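Local coordinates for ankyrin repeat domain protein (Legionella pneumophila subsp. pneumophila, PDB 6MCA) that is a Legionella effector with ankyrin repeats and a cysteine protease-like character, and interacts with the host LARP7 component of the 7SK snRNP complex, at residues N99-T104 with K137-H142; L151-A156 with V169-A174; E230-Q235 with I258-S263; I280-N285 with V352-P357; D393-R398 with A411-G416. All blocks are in the same frame, centred on the assembly; numbering follows the deposited sequence.

Interaction 1 of 5, residues N99-T104 with K137-H142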
# COMPACT_ATOMS: atom_id res chain seq x y z
N ASN A 99 -6.10 -9.91 -12.45
CA ASN A 99 -6.08 -11.36 -12.27
C ASN A 99 -6.64 -12.07 -13.50
O ASN A 99 -7.36 -13.07 -13.40
CB ASN A 99 -6.82 -11.78 -11.00
CG ASN A 99 -6.44 -13.17 -10.53
OD1 ASN A 99 -5.29 -13.59 -10.67
ND2 ASN A 99 -7.40 -13.89 -9.97
N ASP A 100 -6.33 -11.53 -14.68
CA ASP A 100 -6.79 -12.07 -15.95
C ASP A 100 -5.71 -13.00 -16.49
O ASP A 100 -4.67 -12.54 -16.97
CB ASP A 100 -7.10 -10.94 -16.94
CG ASP A 100 -7.81 -11.43 -18.19
OD1 ASP A 100 -7.88 -12.65 -18.42
OD2 ASP A 100 -8.31 -10.57 -18.95
N LEU A 101 -5.96 -14.31 -16.42
CA LEU A 101 -4.95 -15.28 -16.82
C LEU A 101 -4.76 -15.31 -18.33
O LEU A 101 -3.62 -15.40 -18.81
CB LEU A 101 -5.32 -16.67 -16.30
CG LEU A 101 -4.98 -16.95 -14.83
CD1 LEU A 101 -5.53 -18.29 -14.39
CD2 LEU A 101 -3.48 -16.89 -14.62
N ASP A 102 -5.85 -15.24 -19.09
CA ASP A 102 -5.75 -15.32 -20.54
C ASP A 102 -5.00 -14.11 -21.11
O ASP A 102 -4.12 -14.26 -21.96
CB ASP A 102 -7.14 -15.43 -21.16
CG ASP A 102 -7.85 -16.71 -20.76
OD1 ASP A 102 -7.16 -17.73 -20.54
OD2 ASP A 102 -9.10 -16.70 -20.68
N MET A 103 -5.34 -12.91 -20.63
CA MET A 103 -4.66 -11.71 -21.11
C MET A 103 -3.19 -11.71 -20.70
O MET A 103 -2.32 -11.32 -21.49
CB MET A 103 -5.37 -10.46 -20.58
CG MET A 103 -4.78 -9.15 -21.08
SD MET A 103 -5.24 -8.77 -22.78
CE MET A 103 -7.02 -8.61 -22.62
N THR A 104 -2.90 -12.15 -19.47
CA THR A 104 -1.51 -12.23 -19.02
C THR A 104 -0.71 -13.20 -19.88
O THR A 104 0.43 -12.91 -20.26
CB THR A 104 -1.45 -12.64 -17.55
OG1 THR A 104 -2.19 -11.70 -16.76
CG2 THR A 104 -0.01 -12.68 -17.06
N LYS A 137 0.71 -16.03 -10.36
CA LYS A 137 2.09 -16.03 -9.89
C LYS A 137 2.91 -17.11 -10.58
O LYS A 137 4.05 -16.88 -10.99
CB LYS A 137 2.14 -16.21 -8.38
CG LYS A 137 1.82 -14.96 -7.58
CD LYS A 137 2.57 -14.97 -6.25
CE LYS A 137 2.25 -16.20 -5.43
NZ LYS A 137 0.80 -16.28 -5.10
N GLN A 138 2.34 -18.31 -10.72
CA GLN A 138 3.06 -19.40 -11.38
C GLN A 138 3.20 -19.13 -12.88
O GLN A 138 4.23 -19.47 -13.47
CB GLN A 138 2.34 -20.72 -11.14
CG GLN A 138 2.46 -21.22 -9.70
CD GLN A 138 1.52 -22.37 -9.41
OE1 GLN A 138 0.71 -22.76 -10.25
NE2 GLN A 138 1.62 -22.91 -8.20
N LEU A 139 2.18 -18.53 -13.49
CA LEU A 139 2.30 -18.14 -14.89
C LEU A 139 3.44 -17.14 -15.09
O LEU A 139 4.20 -17.23 -16.06
CB LEU A 139 0.98 -17.55 -15.39
CG LEU A 139 0.95 -17.05 -16.84
CD1 LEU A 139 1.50 -18.09 -17.80
CD2 LEU A 139 -0.46 -16.64 -17.24
N LEU A 140 3.58 -16.18 -14.16
CA LEU A 140 4.67 -15.22 -14.26
C LEU A 140 6.02 -15.88 -13.98
O LEU A 140 7.02 -15.54 -14.62
CB LEU A 140 4.43 -14.05 -13.30
CG LEU A 140 3.25 -13.14 -13.67
CD1 LEU A 140 2.88 -12.24 -12.50
CD2 LEU A 140 3.57 -12.32 -14.91
N TYR A 141 6.06 -16.82 -13.03
CA TYR A 141 7.29 -17.57 -12.77
C TYR A 141 7.75 -18.30 -14.02
O TYR A 141 8.94 -18.29 -14.36
CB TYR A 141 7.07 -18.58 -11.64
CG TYR A 141 6.74 -18.00 -10.29
CD1 TYR A 141 7.13 -16.72 -9.93
CD2 TYR A 141 6.03 -18.75 -9.35
CE1 TYR A 141 6.83 -16.20 -8.68
CE2 TYR A 141 5.72 -18.24 -8.11
CZ TYR A 141 6.12 -16.96 -7.78
OH TYR A 141 5.81 -16.46 -6.54
N HIS A 142 6.82 -18.96 -14.71
CA HIS A 142 7.17 -19.76 -15.89
C HIS A 142 7.79 -18.90 -16.98
O HIS A 142 8.58 -19.41 -17.79
CB HIS A 142 5.92 -20.48 -16.41
CG HIS A 142 6.14 -21.24 -17.68
ND1 HIS A 142 5.32 -21.10 -18.78
CD2 HIS A 142 7.09 -22.15 -18.02
CE1 HIS A 142 5.75 -21.89 -19.74
NE2 HIS A 142 6.82 -22.53 -19.31

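Interaction 2 of 5, residues L151-A156 with V169-A174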
# COMPACT_ATOMS: atom_id res chain seq x y z
N LEU A 151 9.10 -9.34 -3.15
CA LEU A 151 9.20 -9.50 -1.70
C LEU A 151 9.98 -8.36 -1.06
O LEU A 151 9.57 -7.83 -0.02
CB LEU A 151 9.84 -10.85 -1.37
CG LEU A 151 9.05 -12.10 -1.73
CD1 LEU A 151 9.73 -13.35 -1.18
CD2 LEU A 151 7.62 -12.00 -1.22
N ASP A 152 11.09 -7.96 -1.67
CA ASP A 152 11.91 -6.89 -1.11
C ASP A 152 11.19 -5.56 -1.17
O ASP A 152 11.26 -4.77 -0.22
CB ASP A 152 13.25 -6.81 -1.84
CG ASP A 152 14.11 -8.04 -1.63
OD1 ASP A 152 13.90 -8.75 -0.62
OD2 ASP A 152 14.99 -8.31 -2.48
N PHE A 153 10.48 -5.28 -2.27
CA PHE A 153 9.70 -4.05 -2.34
C PHE A 153 8.65 -4.00 -1.24
O PHE A 153 8.52 -3.00 -0.53
CB PHE A 153 9.04 -3.91 -3.72
CG PHE A 153 8.14 -2.71 -3.84
CD1 PHE A 153 8.64 -1.49 -4.24
CD2 PHE A 153 6.78 -2.81 -3.57
CE1 PHE A 153 7.82 -0.38 -4.35
CE2 PHE A 153 5.95 -1.71 -3.67
CZ PHE A 153 6.47 -0.49 -4.07
N ILE A 154 7.89 -5.09 -1.09
CA ILE A 154 6.83 -5.14 -0.08
C ILE A 154 7.42 -4.94 1.31
O ILE A 154 6.92 -4.14 2.11
CB ILE A 154 6.05 -6.46 -0.17
CG1 ILE A 154 5.31 -6.55 -1.50
CG2 ILE A 154 5.09 -6.60 1.01
CD1 ILE A 154 4.77 -7.93 -1.81
N ASN A 155 8.52 -5.65 1.61
CA ASN A 155 9.11 -5.56 2.94
C ASN A 155 9.68 -4.17 3.22
O ASN A 155 9.51 -3.64 4.32
CB ASN A 155 10.20 -6.63 3.09
CG ASN A 155 10.99 -6.47 4.38
OD1 ASN A 155 10.56 -6.91 5.44
ND2 ASN A 155 12.16 -5.85 4.27
N ALA A 156 10.35 -3.57 2.23
CA ALA A 156 10.92 -2.25 2.43
C ALA A 156 9.83 -1.20 2.64
O ALA A 156 9.95 -0.34 3.52
CB ALA A 156 11.80 -1.87 1.24
N VAL A 169 15.68 4.55 0.19
CA VAL A 169 16.57 3.39 0.33
C VAL A 169 16.59 2.66 -1.00
O VAL A 169 15.61 2.65 -1.74
CB VAL A 169 16.14 2.46 1.49
CG1 VAL A 169 14.98 1.57 1.08
CG2 VAL A 169 17.32 1.63 1.97
N ASP A 170 17.72 2.05 -1.31
CA ASP A 170 17.89 1.37 -2.59
C ASP A 170 17.66 -0.13 -2.42
O ASP A 170 18.29 -0.77 -1.57
CB ASP A 170 19.27 1.64 -3.18
CG ASP A 170 19.36 2.99 -3.86
OD1 ASP A 170 18.78 3.96 -3.32
OD2 ASP A 170 20.00 3.08 -4.93
N ILE A 171 16.76 -0.67 -3.24
CA ILE A 171 16.52 -2.11 -3.28
C ILE A 171 17.03 -2.64 -4.61
O ILE A 171 17.45 -1.89 -5.49
CB ILE A 171 15.03 -2.45 -3.07
CG1 ILE A 171 14.18 -1.94 -4.23
CG2 ILE A 171 14.53 -1.89 -1.74
CD1 ILE A 171 12.77 -2.47 -4.24
N VAL A 172 17.00 -3.96 -4.75
CA VAL A 172 17.55 -4.63 -5.92
C VAL A 172 16.41 -5.08 -6.82
O VAL A 172 15.48 -5.75 -6.37
CB VAL A 172 18.43 -5.83 -5.51
CG1 VAL A 172 18.99 -6.53 -6.73
CG2 VAL A 172 19.55 -5.37 -4.59
N ASN A 173 16.48 -4.71 -8.10
CA ASN A 173 15.47 -5.13 -9.06
C ASN A 173 15.83 -6.52 -9.58
O ASN A 173 16.77 -7.17 -9.11
CB ASN A 173 15.33 -4.09 -10.18
CG ASN A 173 16.60 -3.90 -10.99
OD1 ASN A 173 17.53 -4.71 -10.94
ND2 ASN A 173 16.65 -2.81 -11.76
N ALA A 174 15.09 -7.00 -10.59
CA ALA A 174 15.31 -8.34 -11.10
C ALA A 174 16.58 -8.47 -11.93
O ALA A 174 16.93 -9.59 -12.31
CB ALA A 174 14.10 -8.79 -11.94
O HOH W 1 16.47 -5.55 -2.50
O HOH W 2 15.58 -8.16 -5.32

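Interaction 3 of 5, residues E230-Q235 with I258-S263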
# COMPACT_ATOMS: atom_id res chain seq x y z
N GLU A 230 -11.54 -3.75 -4.50
CA GLU A 230 -12.33 -3.76 -5.72
C GLU A 230 -12.80 -2.36 -6.06
O GLU A 230 -12.56 -1.86 -7.17
CB GLU A 230 -13.51 -4.72 -5.57
CG GLU A 230 -14.39 -4.82 -6.82
CD GLU A 230 -15.54 -5.78 -6.65
OE1 GLU A 230 -15.62 -6.44 -5.58
OE2 GLU A 230 -16.37 -5.89 -7.57
N LEU A 231 -13.43 -1.68 -5.10
CA LEU A 231 -13.95 -0.34 -5.36
C LEU A 231 -12.85 0.62 -5.75
O LEU A 231 -13.10 1.58 -6.49
CB LEU A 231 -14.70 0.18 -4.13
CG LEU A 231 -16.07 -0.44 -3.86
CD1 LEU A 231 -16.57 -0.05 -2.48
CD2 LEU A 231 -17.06 -0.02 -4.94
N LEU A 232 -11.62 0.38 -5.30
CA LEU A 232 -10.53 1.27 -5.68
C LEU A 232 -10.08 1.01 -7.10
O LEU A 232 -9.74 1.95 -7.83
CB LEU A 232 -9.37 1.14 -4.69
CG LEU A 232 -9.62 1.77 -3.32
CD1 LEU A 232 -8.42 1.59 -2.40
CD2 LEU A 232 -9.97 3.25 -3.46
N GLN A 233 -10.09 -0.26 -7.52
CA GLN A 233 -9.62 -0.59 -8.87
C GLN A 233 -10.49 0.08 -9.93
O GLN A 233 -9.98 0.57 -10.94
CB GLN A 233 -9.60 -2.11 -9.06
CG GLN A 233 -8.66 -2.58 -10.15
CD GLN A 233 -8.02 -3.92 -9.83
OE1 GLN A 233 -6.80 -4.06 -9.87
NE2 GLN A 233 -8.85 -4.90 -9.51
N TYR A 234 -11.81 0.13 -9.69
CA TYR A 234 -12.71 0.78 -10.63
C TYR A 234 -12.39 2.25 -10.82
O TYR A 234 -12.83 2.85 -11.80
CB TYR A 234 -14.16 0.63 -10.15
CG TYR A 234 -14.65 -0.80 -10.07
CD1 TYR A 234 -14.02 -1.81 -10.79
CD2 TYR A 234 -15.73 -1.14 -9.27
CE1 TYR A 234 -14.46 -3.12 -10.71
CE2 TYR A 234 -16.18 -2.44 -9.18
CZ TYR A 234 -15.54 -3.43 -9.91
OH TYR A 234 -15.99 -4.73 -9.83
N GLN A 235 -11.62 2.86 -9.90
CA GLN A 235 -11.22 4.25 -10.08
C GLN A 235 -10.33 4.43 -11.30
O GLN A 235 -10.27 5.53 -11.85
CB GLN A 235 -10.51 4.76 -8.83
CG GLN A 235 -11.43 4.92 -7.62
CD GLN A 235 -10.74 5.59 -6.45
OE1 GLN A 235 -9.52 5.48 -6.28
NE2 GLN A 235 -11.51 6.29 -5.63
N ILE A 258 -15.66 0.03 3.59
CA ILE A 258 -14.49 0.88 3.84
C ILE A 258 -14.31 1.79 2.63
O ILE A 258 -14.11 1.31 1.51
CB ILE A 258 -13.23 0.05 4.11
CG1 ILE A 258 -13.40 -0.77 5.39
CG2 ILE A 258 -12.01 0.95 4.23
CD1 ILE A 258 -12.20 -1.62 5.74
N LEU A 259 -14.36 3.10 2.86
CA LEU A 259 -14.28 4.10 1.80
C LEU A 259 -13.09 5.01 2.04
O LEU A 259 -13.16 5.93 2.87
CB LEU A 259 -15.57 4.92 1.73
CG LEU A 259 -16.81 4.17 1.25
CD1 LEU A 259 -18.06 5.01 1.47
CD2 LEU A 259 -16.67 3.82 -0.21
N PRO A 260 -11.95 4.77 1.37
CA PRO A 260 -10.85 5.74 1.43
C PRO A 260 -11.11 6.88 0.45
O PRO A 260 -11.47 6.65 -0.71
CB PRO A 260 -9.62 4.91 1.02
CG PRO A 260 -10.08 3.47 1.05
CD PRO A 260 -11.54 3.51 0.75
N ALA A 261 -10.93 8.11 0.93
CA ALA A 261 -11.14 9.30 0.13
C ALA A 261 -9.86 10.11 0.07
O ALA A 261 -9.13 10.22 1.06
CB ALA A 261 -12.28 10.16 0.70
N ALA A 262 -9.59 10.67 -1.11
CA ALA A 262 -8.43 11.52 -1.33
C ALA A 262 -8.85 12.98 -1.20
O ALA A 262 -9.76 13.43 -1.91
CB ALA A 262 -7.80 11.26 -2.70
N SER A 263 -8.20 13.72 -0.31
CA SER A 263 -8.50 15.12 -0.08
C SER A 263 -7.23 15.82 0.38
O SER A 263 -6.57 15.35 1.31
CB SER A 263 -9.62 15.29 0.95
OG SER A 263 -9.81 16.66 1.28
O HOH W 3 -10.16 7.58 -3.08

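Interaction 4 of 5, residues I280-N285 with V352-P357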
# COMPACT_ATOMS: atom_id res chain seq x y z
N ILE A 280 -12.25 8.99 9.90
CA ILE A 280 -10.91 8.83 10.45
C ILE A 280 -10.00 9.76 9.67
O ILE A 280 -9.80 9.58 8.46
CB ILE A 280 -10.42 7.38 10.35
CG1 ILE A 280 -11.44 6.42 10.96
CG2 ILE A 280 -9.06 7.24 11.01
CD1 ILE A 280 -11.25 4.98 10.54
N ASP A 281 -9.45 10.76 10.36
CA ASP A 281 -8.48 11.69 9.79
C ASP A 281 -7.58 12.14 10.94
O ASP A 281 -7.96 13.02 11.72
CB ASP A 281 -9.16 12.87 9.11
CG ASP A 281 -8.17 13.77 8.39
OD1 ASP A 281 -6.96 13.46 8.37
OD2 ASP A 281 -8.61 14.81 7.84
N ARG A 282 -6.40 11.53 11.04
CA ARG A 282 -5.47 11.80 12.13
C ARG A 282 -4.55 12.98 11.83
O ARG A 282 -3.62 13.24 12.61
CB ARG A 282 -4.64 10.55 12.43
CG ARG A 282 -5.48 9.31 12.68
CD ARG A 282 -4.64 8.05 12.65
NE ARG A 282 -3.75 7.95 13.81
CZ ARG A 282 -3.13 6.84 14.19
NH1 ARG A 282 -2.35 6.84 15.26
NH2 ARG A 282 -3.30 5.72 13.49
N GLY A 283 -4.78 13.69 10.73
CA GLY A 283 -3.92 14.80 10.36
C GLY A 283 -4.34 16.13 10.96
O GLY A 283 -4.77 16.19 12.12
N GLU A 284 -4.23 17.20 10.17
CA GLU A 284 -4.51 18.54 10.67
C GLU A 284 -5.94 18.66 11.21
O GLU A 284 -6.16 19.27 12.26
CB GLU A 284 -4.27 19.56 9.55
CG GLU A 284 -5.07 20.85 9.69
CD GLU A 284 -4.26 21.98 10.28
OE1 GLU A 284 -3.02 21.86 10.34
OE2 GLU A 284 -4.86 23.00 10.69
N ASN A 285 -6.90 18.06 10.50
CA ASN A 285 -8.30 18.18 10.90
C ASN A 285 -8.54 17.68 12.32
O ASN A 285 -9.45 18.16 13.01
CB ASN A 285 -9.19 17.41 9.92
CG ASN A 285 -10.67 17.61 10.18
OD1 ASN A 285 -11.20 18.70 10.00
ND2 ASN A 285 -11.34 16.54 10.59
N VAL A 352 -5.30 4.78 7.35
CA VAL A 352 -5.72 3.45 6.93
C VAL A 352 -5.54 2.44 8.07
O VAL A 352 -6.39 1.56 8.27
CB VAL A 352 -4.96 3.01 5.66
CG1 VAL A 352 -5.40 1.62 5.24
CG2 VAL A 352 -5.20 4.01 4.54
N GLN A 353 -4.44 2.55 8.82
CA GLN A 353 -4.22 1.64 9.94
C GLN A 353 -5.33 1.76 10.98
O GLN A 353 -5.80 0.74 11.52
CB GLN A 353 -2.87 1.90 10.60
CG GLN A 353 -1.66 1.84 9.69
CD GLN A 353 -1.69 0.65 8.75
OE1 GLN A 353 -1.66 -0.50 9.18
NE2 GLN A 353 -1.75 0.93 7.45
N ALA A 354 -5.77 2.98 11.27
CA ALA A 354 -6.78 3.20 12.30
C ALA A 354 -8.14 2.60 11.94
O ALA A 354 -9.01 2.55 12.82
CB ALA A 354 -6.94 4.70 12.57
N VAL A 355 -8.34 2.15 10.70
CA VAL A 355 -9.61 1.55 10.32
C VAL A 355 -9.89 0.30 11.14
O VAL A 355 -11.05 0.01 11.46
CB VAL A 355 -9.61 1.25 8.80
CG1 VAL A 355 -10.76 0.32 8.43
CG2 VAL A 355 -9.70 2.54 8.01
N VAL A 356 -8.86 -0.45 11.51
CA VAL A 356 -9.02 -1.72 12.21
C VAL A 356 -9.68 -1.51 13.57
O VAL A 356 -10.75 -2.09 13.82
CB VAL A 356 -7.68 -2.47 12.32
CG1 VAL A 356 -7.82 -3.70 13.21
CG2 VAL A 356 -7.16 -2.85 10.94
N PRO A 357 -9.11 -0.71 14.49
CA PRO A 357 -9.79 -0.52 15.78
C PRO A 357 -11.14 0.16 15.65
O PRO A 357 -12.06 -0.17 16.41
CB PRO A 357 -8.80 0.33 16.59
CG PRO A 357 -8.00 1.04 15.57
CD PRO A 357 -7.86 0.08 14.43

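Interaction 5 of 5, residues D393-R398 with A411-G416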
# COMPACT_ATOMS: atom_id res chain seq x y z
N ASP A 393 11.94 -9.35 11.50
CA ASP A 393 12.36 -10.74 11.43
C ASP A 393 12.48 -11.22 9.99
O ASP A 393 13.39 -11.99 9.66
CB ASP A 393 11.39 -11.62 12.21
CG ASP A 393 11.44 -11.38 13.70
OD1 ASP A 393 12.38 -10.71 14.17
OD2 ASP A 393 10.53 -11.86 14.41
N GLU A 394 11.57 -10.78 9.12
CA GLU A 394 11.67 -11.11 7.70
C GLU A 394 12.99 -10.61 7.13
O GLU A 394 13.69 -11.34 6.41
CB GLU A 394 10.50 -10.51 6.93
CG GLU A 394 9.26 -11.39 6.88
CD GLU A 394 8.14 -10.76 6.07
OE1 GLU A 394 8.25 -9.56 5.72
OE2 GLU A 394 7.15 -11.46 5.78
N CYS A 395 13.35 -9.36 7.43
CA CYS A 395 14.61 -8.81 6.94
C CYS A 395 15.80 -9.62 7.46
O CYS A 395 16.71 -9.98 6.70
CB CYS A 395 14.74 -7.34 7.35
SG CYS A 395 14.31 -6.19 6.04
N ILE A 396 15.80 -9.91 8.77
CA ILE A 396 16.93 -10.63 9.36
C ILE A 396 17.06 -12.02 8.75
O ILE A 396 18.17 -12.48 8.46
CB ILE A 396 16.77 -10.70 10.89
CG1 ILE A 396 16.95 -9.31 11.50
CG2 ILE A 396 17.75 -11.68 11.50
CD1 ILE A 396 16.62 -9.24 12.96
N GLN A 397 15.94 -12.70 8.53
CA GLN A 397 15.99 -14.04 7.95
C GLN A 397 16.46 -14.00 6.50
O GLN A 397 17.26 -14.84 6.08
CB GLN A 397 14.62 -14.71 8.04
CG GLN A 397 14.52 -16.02 7.29
CD GLN A 397 13.17 -16.69 7.47
OE1 GLN A 397 12.80 -17.10 8.57
NE2 GLN A 397 12.41 -16.80 6.38
N ARG A 398 15.98 -13.02 5.72
CA ARG A 398 16.38 -12.94 4.32
C ARG A 398 17.83 -12.51 4.15
O ARG A 398 18.41 -12.78 3.10
CB ARG A 398 15.46 -11.98 3.57
CG ARG A 398 14.05 -12.50 3.39
CD ARG A 398 13.14 -11.43 2.82
NE ARG A 398 11.74 -11.88 2.79
CZ ARG A 398 10.71 -11.08 2.53
NH1 ARG A 398 10.91 -9.80 2.27
NH2 ARG A 398 9.48 -11.57 2.53
N ALA A 411 20.97 -4.56 4.73
CA ALA A 411 21.77 -3.92 5.76
C ALA A 411 21.46 -2.43 5.85
O ALA A 411 21.40 -1.86 6.94
CB ALA A 411 23.26 -4.15 5.49
N ALA A 412 21.26 -1.78 4.70
CA ALA A 412 20.87 -0.37 4.71
C ALA A 412 19.52 -0.17 5.39
O ALA A 412 19.34 0.76 6.17
CB ALA A 412 20.84 0.18 3.28
N ILE A 413 18.56 -1.06 5.10
CA ILE A 413 17.25 -0.96 5.74
C ILE A 413 17.36 -1.14 7.25
O ILE A 413 16.75 -0.40 8.03
CB ILE A 413 16.27 -1.97 5.11
CG1 ILE A 413 16.09 -1.69 3.62
CG2 ILE A 413 14.93 -1.94 5.83
CD1 ILE A 413 15.32 -2.77 2.89
N LEU A 414 18.14 -2.13 7.68
CA LEU A 414 18.31 -2.38 9.11
C LEU A 414 18.99 -1.21 9.80
O LEU A 414 18.62 -0.83 10.92
CB LEU A 414 19.09 -3.67 9.34
CG LEU A 414 18.46 -4.97 8.83
CD1 LEU A 414 19.40 -6.15 9.07
CD2 LEU A 414 17.12 -5.22 9.49
N GLY A 415 20.00 -0.62 9.14
CA GLY A 415 20.64 0.55 9.71
C GLY A 415 19.70 1.74 9.81
O GLY A 415 19.75 2.50 10.78
N GLY A 416 18.84 1.91 8.81
CA GLY A 416 17.83 2.95 8.90
C GLY A 416 16.90 2.75 10.08
O GLY A 416 16.62 3.68 10.84

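Interaction 1 of 5, residues N99-T104 with K137-H142
L101 and L139 mark the closest approach of the two backbones, with 8.0 Å between their CA atoms where the opening turn of helix 101-109 faces helix 134-142. CD2 of L139 is the shared contact point: it lies 3.7 Å from L101 O, and it meets L101 CD2 and T104 CG2, each at 4.0 Å. L139 slides past both L101 and T104, running in the opposite direction to each. L140 approaches differently, crossing T104 at about a right angle, with L140 CD2 4.2 Å from T104 CG2.

T104 divides its two branches between separate tasks. Its chi1 of -58° sets CG2 anti to the backbone N, facing the leucines, and turns OG1 back into its own helix, where OG1 donates to D100 O at 2.6 Å. T104 N donates to the same oxygen at 3.1 Å from the opposite face of the carbonyl plane. D100 is the N-cap of this helix, its OD1 accepting a weak bond from M103 N, and N99 closes the preceding helix 91-97 with a Schellman motif.

The turn between two helices of a predicted ankyrin repeat is therefore held by local polar bonds, the capping one weak. With the threonine hydroxyl engaged, what T104 turns toward helix 134-142 is its methyl group. No hydrogen bond crosses between the two segments; the contact is van der Waals packing, mostly of methyls.

Interaction 2 of 5, residues L151-A156 with V169-A174
Apolar contacts between I171 and the pair F153 and A156 join helix 147-162 to strand 168-172. I171 spreads its two branches along the helix. CD1 lies 3.9 Å from F153 CA and 4.0 Å from F153 CB, near the plane of the phenyl ring at its edge, while CG2 meets A156 CB at 4.0 Å. A chi1 of 66° holds CG1 between the backbone N and the carbonyl carbon, and this leaves CG2 beside the N, so that the two methyl ends reach residues almost one turn apart. Beyond this contact the F153 ring makes an edge-to-face stack with F190 and touches L181 of the neighbouring strand.

Polar contacts run through water. D152 OD2 accepts from two waters: one takes the N-H of V172, its oxygen 2.8 Å from V172 N, and the other donates to V172 O, 2.6 Å away. The same carboxylate oxygen forms a salt bridge with R406, which brings helix 404-421 into the arrangement.

I171 pairs through its backbone with I179 in the neighbouring strand 178-182, so the N-H and C=O of V172 face away from that two-stranded hairpin. The two waters bond both of these groups. A single aspartate thus ties helix, strand edge and arginine together, and R406 probably favours the charged form of the D152 carboxylate.

Interaction 3 of 5, residues E230-Q235 with I258-S263
The edge of the five-stranded antiparallel sheet is where this contact forms, with L231 and L232 in the last turns of helix 215-233 packing on L259 and P260 of outermost strand 256-263. The backbones stay well separated, 8.4 Å between the CA atoms of L231 and L259 and the same between those of L232 and P260, and side-chain ends close the gap. L232 reaches across so that its CD1 lies 4.3 Å from CG of the proline ring. L231 CD1 touches L259 CD2 more loosely, at 4.5 Å.

A water adds a polar link one turn further on. It accepts from Q235 NE2 and donates to P260 O, with its oxygen 2.9 Å from that carbonyl. Q235 NE2 also donates to L312 O, so the amide is shared between the strand edge and helix 305-312. L259 and A261 pair with F270 and L268 of the adjacent strand. Proline, having no N-H, falls between them at a position whose backbone faces the other way, and costs the sheet no bond there.

At the back of the helix end, E230 O sits 3.7 Å above the centre of the Y234 ring, and E230 OE2 forms a salt bridge with R247. Helix 242-251 covers L231 through I248 and L251, while helix 305-312 meets L231 and L259 through L312, so helices 242-251 and 305-312 both pack on the contact beside the sheet edge.

Interaction 4 of 5, residues I280-N285 with V352-P357
I280, at the end of central strand 276-280 of the antiparallel sheet, packs against A354 and V355, where helix 348-353 gives way to helix 355-364, in a sheet-and-helix arrangement consistent with a cysteine protease-like fold. Its two branches divide the work: CG2 meets A354 CB at 3.7 Å, while CD1 lies 3.8 Å from V355 CG2 and equally near V355 CA. The isoleucine and valine side chains cross at about a right angle. R282 approaches the same alanine methyl, with NH2 3.9 Å from A354 CB.

In the next shell, several polar bonds hold R282. NE donates to S340 O, NH2 is bonded to A350 O and to Y380 OH, and NH1 bonds a glycerol, probably from the crystallisation liquor. A bend at chi3 (70°) brings CD and NH2 beside A354 CB; the bonds to S340, A350 and Y380 tie the guanidinium to a loop and two helices. R282 N is in turn held by N351 OD1. Further out, D281 shapes the loop as an Asx turn: G283 N donates to D281 OD1 at 3.2 Å, meeting that oxygen from 49° out of the carboxylate plane.

Interaction 5 of 5, residues D393-R398 with A411-G416
C395 and L414 meet in a helical hairpin, near the C-terminal end of the long helix 373-399, which turns back through a short connection into helix 404-421. Their CA atoms are 7.7 Å apart, a close spacing that the small cysteine side chain allows. L414 CD2 presses on C395 CB at 3.8 Å, and its chi1 of -63° puts CG beside the backbone N, directing the branch at the facing helix. C395 SG meets a second residue of that helix, with I413 CG2 4.3 Å away.

All three of these residues are buried, and neighbouring elements close round them. C395 also touches I159 of helix 147-162, I413 touches V169 of strand 168-172, and L414 continues onto I436 and I439 of helix 427-440. I396 marks where the packing relaxes: its side chain comes no nearer than 4.6 Å to segment 411-416, and it lies instead against K435 and I439. On this same side, facing helix 427-440, D393 forms a salt bridge with K435.

Q397 is exposed to solvent. Beside helix 147-162, where both touch N155, E394 and R398 form a separate, partly exposed charged group. One turn apart, they are paired only loosely, R398 NH2 standing 4.0 Å from E394 OE1. That oxygen lies well out of the guanidinium plane, so the attraction is one of charge and no N-H is directed at it. R398 NH1 makes a weak hydrogen bond to L151 O, and E394 CG rests 4.3 Å above the guanidinium plane, offset toward its rim.

In the fold
The five contacts follow one another in series along the chain, each closing before the next opens. Interaction 1 belongs to the ankyrin repeats, and the next helix after its second segment, 147-162, carries interaction 2. Interactions 3 and 4 share the five-stranded antiparallel sheet, with centres about 15 Å apart, and touch where I258 CD1 packs on V355 CG1. Interactions 2 and 5 lie about 11 Å apart, centre to centre, and meet along helices 147-162 and 373-399. Interactions 1 and 4 lie about 36 Å apart, centre to centre, on opposite sides of the chain's centre. Two pairs, 2 with 5 and 3 with 4, are thus physically joined, while interaction 1 stands apart.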